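Local coordinates for protein fervidolysin (Fervidobacterium pennivorans, PDB 1R6V) that degrades keratin into peptides as a subtilisin-like serine protease, letting its bacterium grow on native feathers, at residues 91-96 and 274-279; 60-65 and 278-283. The protein carries 1 engineered substitution. One frame throughout, in Å; residues are numbered along the deposited sequence.

Interaction 1 (91-96 and 274-279)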
# COMPACT_ATOMS: atom_id res chain seq x y z
N TYR A 91 -5.03 2.22 13.27
CA TYR A 91 -5.94 1.61 12.31
C TYR A 91 -6.10 0.13 12.58
O TYR A 91 -5.32 -0.46 13.32
CB TYR A 91 -5.43 1.80 10.87
CG TYR A 91 -4.10 1.13 10.61
CD1 TYR A 91 -4.01 -0.25 10.41
CD2 TYR A 91 -2.92 1.87 10.64
CE1 TYR A 91 -2.76 -0.88 10.27
CE2 TYR A 91 -1.66 1.25 10.49
CZ TYR A 91 -1.60 -0.12 10.31
OH TYR A 91 -0.37 -0.73 10.16
N VAL A 92 -7.13 -0.44 11.97
CA VAL A 92 -7.40 -1.87 12.06
C VAL A 92 -7.74 -2.27 10.64
O VAL A 92 -8.67 -1.71 10.07
CB VAL A 92 -8.61 -2.19 12.95
CG1 VAL A 92 -8.81 -3.71 13.00
CG2 VAL A 92 -8.39 -1.64 14.35
N GLU A 93 -7.01 -3.21 10.06
CA GLU A 93 -7.30 -3.61 8.68
C GLU A 93 -7.05 -5.10 8.49
O GLU A 93 -6.40 -5.72 9.31
CB GLU A 93 -6.38 -2.82 7.74
CG GLU A 93 -4.91 -3.16 7.95
CD GLU A 93 -3.96 -2.31 7.11
OE1 GLU A 93 -2.74 -2.52 7.24
OE2 GLU A 93 -4.43 -1.45 6.33
N PRO A 94 -7.56 -5.69 7.40
CA PRO A 94 -7.30 -7.12 7.19
C PRO A 94 -5.97 -7.23 6.42
O PRO A 94 -5.36 -6.21 6.06
CB PRO A 94 -8.46 -7.55 6.30
CG PRO A 94 -8.65 -6.35 5.43
CD PRO A 94 -8.56 -5.19 6.43
N SER A 95 -5.50 -8.45 6.19
CA SER A 95 -4.33 -8.67 5.36
C SER A 95 -5.02 -8.87 4.02
O SER A 95 -5.95 -9.68 3.91
CB SER A 95 -3.59 -9.95 5.75
OG SER A 95 -2.65 -10.31 4.75
N TYR A 96 -4.60 -8.14 3.00
CA TYR A 96 -5.24 -8.27 1.71
C TYR A 96 -4.66 -9.37 0.82
O TYR A 96 -3.55 -9.84 1.04
CB TYR A 96 -5.18 -6.93 0.98
CG TYR A 96 -6.01 -5.87 1.67
CD1 TYR A 96 -5.43 -4.98 2.58
CD2 TYR A 96 -7.38 -5.76 1.43
CE1 TYR A 96 -6.20 -4.01 3.23
CE2 TYR A 96 -8.16 -4.78 2.08
CZ TYR A 96 -7.56 -3.92 2.97
OH TYR A 96 -8.29 -2.96 3.63
N SER A 274 -2.88 -1.10 1.82
CA SER A 274 -2.60 -1.53 3.19
C SER A 274 -1.81 -0.48 3.93
O SER A 274 -0.76 -0.04 3.46
CB SER A 274 -1.82 -2.84 3.16
OG SER A 274 -1.22 -3.16 4.41
N TYR A 275 -2.31 -0.05 5.09
CA TYR A 275 -1.56 0.93 5.86
C TYR A 275 -0.32 0.28 6.44
O TYR A 275 0.72 0.93 6.64
CB TYR A 275 -2.41 1.51 6.98
CG TYR A 275 -3.37 2.55 6.46
CD1 TYR A 275 -4.61 2.18 5.95
CD2 TYR A 275 -3.03 3.90 6.46
CE1 TYR A 275 -5.49 3.14 5.46
CE2 TYR A 275 -3.91 4.87 5.97
CZ TYR A 275 -5.14 4.47 5.48
OH TYR A 275 -6.04 5.41 5.04
N THR A 276 -0.43 -1.01 6.74
CA THR A 276 0.70 -1.75 7.28
C THR A 276 1.81 -1.86 6.24
O THR A 276 2.98 -1.63 6.55
CB THR A 276 0.26 -3.16 7.70
OG1 THR A 276 -0.66 -3.05 8.79
CG2 THR A 276 1.48 -4.00 8.18
N MET A 277 1.45 -2.22 5.01
CA MET A 277 2.47 -2.35 3.98
C MET A 277 3.11 -0.99 3.65
O MET A 277 4.30 -0.92 3.34
CB MET A 277 1.89 -2.97 2.71
CG MET A 277 2.98 -3.49 1.75
SD MET A 277 4.06 -4.84 2.43
CE MET A 277 2.65 -6.15 2.79
N LYS A 278 2.31 0.07 3.73
CA LYS A 278 2.78 1.44 3.46
C LYS A 278 3.85 1.72 4.50
O LYS A 278 4.95 2.20 4.20
CB LYS A 278 1.62 2.44 3.64
CG LYS A 278 1.97 3.92 3.42
CD LYS A 278 2.01 4.26 1.95
CE LYS A 278 2.00 5.76 1.70
NZ LYS A 278 3.25 6.46 2.14
N GLU A 279 3.52 1.41 5.75
CA GLU A 279 4.46 1.64 6.85
C GLU A 279 5.76 0.86 6.68
O GLU A 279 6.84 1.36 6.96
CB GLU A 279 3.84 1.25 8.19
CG GLU A 279 2.87 2.24 8.76
CD GLU A 279 3.51 3.59 9.06
OE1 GLU A 279 4.39 3.70 9.93
OE2 GLU A 279 3.11 4.56 8.40
O HOH W 1 -2.88 -5.10 5.04

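Interaction 2 (60-65 and 278-283)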
# COMPACT_ATOMS: atom_id res chain seq x y z
N PRO A 60 7.08 -4.25 16.53
CA PRO A 60 7.25 -2.93 17.14
C PRO A 60 7.90 -1.86 16.29
O PRO A 60 7.62 -0.68 16.49
CB PRO A 60 7.99 -3.25 18.45
CG PRO A 60 8.73 -4.51 18.15
CD PRO A 60 7.78 -5.31 17.28
N GLN A 61 8.75 -2.26 15.33
CA GLN A 61 9.42 -1.30 14.46
C GLN A 61 8.44 -0.42 13.69
O GLN A 61 8.78 0.72 13.36
CB GLN A 61 10.37 -2.01 13.48
CG GLN A 61 10.05 -3.45 13.25
CD GLN A 61 10.64 -4.35 14.32
OE1 GLN A 61 11.86 -4.52 14.44
NE2 GLN A 61 9.77 -4.95 15.08
N ILE A 62 7.24 -0.94 13.39
CA ILE A 62 6.21 -0.14 12.72
C ILE A 62 4.90 -0.15 13.53
O ILE A 62 3.82 0.13 13.01
CB ILE A 62 5.92 -0.61 11.25
CG1 ILE A 62 5.44 -2.06 11.24
CG2 ILE A 62 7.16 -0.41 10.38
CD1 ILE A 62 4.96 -2.53 9.84
N LYS A 63 5.02 -0.46 14.82
CA LYS A 63 3.86 -0.48 15.72
C LYS A 63 2.64 -1.21 15.17
O LYS A 63 1.55 -0.64 15.06
CB LYS A 63 3.49 0.96 16.10
CG LYS A 63 4.50 1.66 17.01
CD LYS A 63 4.10 3.12 17.18
CE LYS A 63 4.84 3.79 18.33
NZ LYS A 63 4.52 3.15 19.64
N VAL A 64 2.83 -2.49 14.87
CA VAL A 64 1.77 -3.34 14.35
C VAL A 64 1.71 -4.63 15.12
O VAL A 64 2.73 -5.17 15.52
CB VAL A 64 2.00 -3.70 12.85
CG1 VAL A 64 1.07 -4.84 12.43
CG2 VAL A 64 1.72 -2.48 11.98
N VAL A 65 0.49 -5.09 15.36
CA VAL A 65 0.26 -6.37 16.02
C VAL A 65 -0.76 -7.06 15.13
O VAL A 65 -1.75 -6.44 14.73
CB VAL A 65 -0.40 -6.22 17.41
CG1 VAL A 65 -0.77 -7.61 17.94
CG2 VAL A 65 0.53 -5.52 18.39
N LYS A 278 2.31 0.07 3.73
CA LYS A 278 2.78 1.44 3.46
C LYS A 278 3.85 1.72 4.50
O LYS A 278 4.95 2.20 4.20
CB LYS A 278 1.62 2.44 3.64
CG LYS A 278 1.97 3.92 3.42
CD LYS A 278 2.01 4.26 1.95
CE LYS A 278 2.00 5.76 1.70
NZ LYS A 278 3.25 6.46 2.14
N GLU A 279 3.52 1.41 5.75
CA GLU A 279 4.46 1.64 6.85
C GLU A 279 5.76 0.86 6.68
O GLU A 279 6.84 1.36 6.96
CB GLU A 279 3.84 1.25 8.19
CG GLU A 279 2.87 2.24 8.76
CD GLU A 279 3.51 3.59 9.06
OE1 GLU A 279 4.39 3.70 9.93
OE2 GLU A 279 3.11 4.56 8.40
N ALA A 280 5.65 -0.38 6.21
CA ALA A 280 6.84 -1.20 6.02
C ALA A 280 7.71 -0.65 4.88
O ALA A 280 8.94 -0.61 5.00
CB ALA A 280 6.42 -2.62 5.72
N PHE A 281 7.08 -0.27 3.78
CA PHE A 281 7.84 0.28 2.67
C PHE A 281 8.49 1.59 3.06
O PHE A 281 9.64 1.84 2.70
CB PHE A 281 6.94 0.49 1.45
CG PHE A 281 7.00 -0.65 0.49
CD1 PHE A 281 6.53 -1.91 0.84
CD2 PHE A 281 7.60 -0.48 -0.75
CE1 PHE A 281 6.65 -3.01 -0.04
CE2 PHE A 281 7.74 -1.57 -1.65
CZ PHE A 281 7.26 -2.83 -1.29
N ASP A 282 7.77 2.42 3.81
CA ASP A 282 8.30 3.71 4.24
C ASP A 282 9.43 3.51 5.27
O ASP A 282 10.37 4.30 5.32
CB ASP A 282 7.17 4.59 4.81
CG ASP A 282 6.19 5.04 3.73
OD1 ASP A 282 6.46 4.80 2.52
OD2 ASP A 282 5.14 5.65 4.08
N TYR A 283 9.32 2.47 6.09
CA TYR A 283 10.35 2.14 7.07
C TYR A 283 11.64 1.81 6.33
O TYR A 283 12.73 2.28 6.66
CB TYR A 283 9.93 0.90 7.87
CG TYR A 283 10.94 0.41 8.89
CD1 TYR A 283 10.94 0.92 10.19
CD2 TYR A 283 11.83 -0.63 8.59
CE1 TYR A 283 11.79 0.40 11.17
CE2 TYR A 283 12.69 -1.15 9.55
CZ TYR A 283 12.66 -0.63 10.84
OH TYR A 283 13.50 -1.13 11.80

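Interaction 1 (91-96 and 274-279)
The carboxylate of Glu93, from the propeptide, meets the first turn of helix 275-286 and carries most of the polar contact. Its OE2 takes the amide hydrogen of Tyr275 N on the syn lone pair, at 2.8 Å and a fairly straight 160°. Its OE1 receives Thr276 N at 2.8 Å from the syn side and Thr276 OG1 at 2.6 Å from the anti side, both somewhat out of the carboxylate plane. Beyond a first torsion of 64°, which sets CG between the backbone N and the carbonyl carbon, the Glu93 chain runs extended from strand 89-93 to the helix end. Thr276 OG1 stands between Tyr91 and Glu93: it accepts from Tyr91 OH at 2.7 Å, near the plane of that ring, and donates to Glu93 OE1. Ser274 is the true N-cap, its OG accepting from Met277 N at 2.9 Å. A water hydrogen-bonded to this OG also donates to Pro94 O, linking the backbone just after Glu93 to the cap.

Aromatic contacts flank the polar core. Tyr275 CB sits over the centre of one face of the Tyr91 ring, a CH-pi contact 3.6 Å from the centroid. The two tyrosine rings are tilted by 30° and slid apart, with little overlap. The Tyr96 ring skirts Ser274 CB, while its OH bonds to Glu23 O.

In subtilisin complexes, too, propeptide acids receive the amino ends of surface helices in the protease. Here the buried carboxylate has donors on both oxygens, and the positive end of the helix dipole would probably favour its ionised form; Tyr91 and Glu93 together leave Thr276 OG1 a settled direction, with one bond accepted and one donated.

Interaction 2 (60-65 and 278-283)
Lys278 NZ is held by two oxygens on one side of helix 275-286: it forms a salt bridge with Asp282 OD2 at 2.8 Å, on the syn lone pair of that oxygen, and bonds to Arg489 O. Another side of the helix meets the propeptide. No hydrogen bond crosses between 60-65 and 278-283, so the contact is made by apolar groups laid along one turn. Ile62 is its middle. With CG2 beside the backbone N, opposite the carbonyl carbon, and CG1 at chi1 60°, the two branches part over the helix. CD1 leads to Ala280 CB at 4.4 Å, whereas CG2 lies 4.0 Å from Tyr283 CB, close to the start of its ring, and 3.9 Å from Glu279 O. The branch point, Ile62 CB, approaches Glu279 CB at 4.1 Å.

This isoleucine sits in the turn joining strands 54-59 and 64-68, the hairpin at one side of the four-stranded propeptide sheet. Lys63 N returns a bond to Pro60 O at 3.1 Å across the short 3-10 segment, and Lys63, in the left-handed backbone region, begins with Val64 a G1 beta bulge. As in subtilisin, the propeptide sheet lies against two catalytic-domain helices, here 246-258 and 275-286.

Tyr283 reaches out along the turn, its CG anti to the backbone N (chi1 178°), and its side chain crosses that of Ile62 at about a right angle. An alanine in place of Tyr283 would probably leave Gln61 CB and Ile62 CG2 facing a gap and Asp258 OD1 without the hydroxyl that now bonds to it. Gln61 CB comes obliquely to the ring, 3.6 Å from Tyr283 CE1, and the Gln61 side chain also touches Ile254 and Asp258 of helix 246-258.

Both interactions dock the propeptide sheet on helix 275-286: interaction 1 at its amino end, from strand 89-93, and interaction 2 about one turn further on, from the hairpin turn before strand 64-68. Their centres are about 9 Å apart and they share Lys278 and Glu279. They also touch directly. Val64 CG2 packs 3.3 Å from Tyr91 OH, and Ile62 CD1 lies 3.9 Å from Thr276 O, so the apolar patch of interaction 2 borders the polar cluster of interaction 1. Neither includes a residue of the charge relay system or the calcium site; both are part of the interface between propeptide and catalytic domain, and lie away from those sites.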